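Local coordinates for uncharacterized protein (Cytophaga hutchinsonii ATCC 33406, PDB 3FF4) that is of unknown function but has the Rossmann-like fold of the CoA-binding domain family and so probably binds a coenzyme A-type or dinucleotide ligand, at residues 48-51 against 52-56. Residues are numbered along the deposited sequence; the frame is centred on the assembly and turned at random.
Sequences TIIN and ERPVI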
loop_
_atom_site.group_PDB
_atom_site.type_symbol
_atom_site.label_atom_id
_atom_site.label_comp_id
_atom_site.label_asym_id
_atom_site.label_seq_id
_atom_site.Cartn_x
_atom_site.Cartn_y
_atom_site.Cartn_z
ATOM N N THR A 48 2.664 5.363 -14.483
ATOM C CA THR A 48 3.063 6.643 -13.911
ATOM C C THR A 48 2.700 6.627 -12.428
ATOM O O THR A 48 1.586 6.260 -12.080
ATOM C CB THR A 48 2.309 7.815 -14.607
ATOM O OG1 THR A 48 2.560 7.798 -16.022
ATOM C CG2 THR A 48 2.734 9.169 -14.035
ATOM N N ILE A 49 3.621 7.026 -11.558
ATOM C CA ILE A 49 3.316 7.150 -10.140
ATOM C C ILE A 49 2.392 8.343 -9.983
ATOM O O ILE A 49 2.702 9.446 -10.459
ATOM C CB ILE A 49 4.594 7.386 -9.294
ATOM C CG1 ILE A 49 5.586 6.231 -9.495
ATOM C CG2 ILE A 49 4.221 7.596 -7.806
ATOM C CD1 ILE A 49 6.963 6.501 -8.884
ATOM N N ILE A 50 1.259 8.127 -9.320
ATOM C CA ILE A 50 0.273 9.192 -9.105
ATOM C C ILE A 50 0.729 10.105 -7.965
ATOM O O ILE A 50 0.904 9.663 -6.811
ATOM C CB ILE A 50 -1.145 8.614 -8.865
ATOM C CG1 ILE A 50 -1.588 7.796 -10.093
ATOM C CG2 ILE A 50 -2.130 9.734 -8.519
ATOM C CD1 ILE A 50 -2.722 6.824 -9.857
ATOM N N ASN A 51 0.969 11.378 -8.305
ATOM C CA ASN A 51 1.517 12.301 -7.325
ATOM C C ASN A 51 0.432 13.108 -6.648
ATOM O O ASN A 51 0.698 13.760 -5.652
ATOM C CB ASN A 51 2.588 13.211 -7.927
ATOM C CG ASN A 51 3.803 12.450 -8.412
ATOM O OD1 ASN A 51 4.337 12.764 -9.464
ATOM N ND2 ASN A 51 4.242 11.436 -7.658
ATOM N N GLU A 52 -0.787 13.086 -7.189
ATOM C CA GLU A 52 -1.922 13.640 -6.445
ATOM C C GLU A 52 -2.534 12.525 -5.605
ATOM O O GLU A 52 -1.961 11.437 -5.486
ATOM C CB GLU A 52 -2.988 14.262 -7.353
ATOM C CG GLU A 52 -2.494 15.404 -8.209
ATOM C CD GLU A 52 -1.531 14.934 -9.302
ATOM O OE1 GLU A 52 -1.778 13.853 -9.896
ATOM O OE2 GLU A 52 -0.525 15.643 -9.552
ATOM N N ARG A 53 -3.686 12.812 -5.007
ATOM C CA ARG A 53 -4.391 11.827 -4.214
ATOM C C ARG A 53 -5.834 11.582 -4.734
ATOM O O ARG A 53 -6.812 11.926 -4.059
ATOM C CB ARG A 53 -4.337 12.215 -2.731
ATOM C CG ARG A 53 -2.915 12.300 -2.166
ATOM C CD ARG A 53 -2.203 10.914 -2.135
ATOM N NE ARG A 53 -0.847 10.949 -1.546
ATOM C CZ ARG A 53 0.298 11.189 -2.213
ATOM N NH1 ARG A 53 0.303 11.441 -3.529
ATOM N NH2 ARG A 53 1.462 11.191 -1.559
ATOM N N PRO A 54 -5.975 10.966 -5.931
ATOM C CA PRO A 54 -7.354 10.733 -6.393
ATOM C C PRO A 54 -8.016 9.625 -5.555
ATOM O O PRO A 54 -7.356 8.635 -5.206
ATOM C CB PRO A 54 -7.148 10.258 -7.834
ATOM C CG PRO A 54 -5.806 9.498 -7.754
ATOM C CD PRO A 54 -4.980 10.412 -6.874
ATOM N N VAL A 55 -9.299 9.794 -5.220
ATOM C CA VAL A 55 -10.012 8.749 -4.469
ATOM C C VAL A 55 -10.427 7.622 -5.432
ATOM O O VAL A 55 -11.428 7.719 -6.140
ATOM C CB VAL A 55 -11.207 9.296 -3.645
ATOM C CG1 VAL A 55 -11.857 8.172 -2.829
ATOM C CG2 VAL A 55 -10.739 10.421 -2.720
ATOM N N ILE A 56 -9.630 6.569 -5.467
ATOM C CA ILE A 56 -9.836 5.479 -6.397
ATOM C C ILE A 56 -10.803 4.478 -5.773
ATOM O O ILE A 56 -10.659 4.099 -4.599
ATOM C CB ILE A 56 -8.462 4.834 -6.802
ATOM C CG1 ILE A 56 -7.658 5.840 -7.658
ATOM C CG2 ILE A 56 -8.671 3.503 -7.549
ATOM C CD1 ILE A 56 -6.155 5.573 -7.716
HETATM O O HOH W 1 0.279 12.375 -10.983
#
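In the loop that leads from the small hairpin strand 47-48 to the central strand 61-64 of the Rossmann-like sheet, Ile50 packs against Pro54 across a bend of the chain. The methyl CG2 of Ile50 meets CD of the Pro54 ring at 3.4 Å, closer than usual for two carbons. CG2 lies anti to the backbone N of Ile50, and this turns it forward to the ring. The other branch, through CG1, runs beside that N. CD1 of Ile50 ends 4.2 Å from CD1 of Ile56, a looser contact. Ile50 and Ile56 both also touch Ile35 of edge strand 34-37.

The one clear polar link across the bend runs through a water. It accepts from Asn51 N at 2.9 Å and donates to Glu52 OE1 at 2.8 Å. The Glu52 side chain, bent at chi2 (69°), curls back to reach it. Within 52-56, Arg53 folds back, bent at chi2 (-66°), and its NH1 donates to the carbonyl O of Glu52 at 3.0 Å. The N-H...O angle is 165°. The oxygen lies almost in the guanidinium plane, but the donor sits above the carbonyl plane. NE of Arg53 makes a salt bridge with Glu74, which ties the loop to the region before helix 75-81. The side-chain carboxamide of Asn51 leads away; ND2 hydrogen-bonds to the carbonyl oxygens of Gly38 and Lys40, and OD1 to NZ of Lys41. The segment is an irregular surface connection of a Rossmann-like fold, packed beside an edge strand of the parallel sheet.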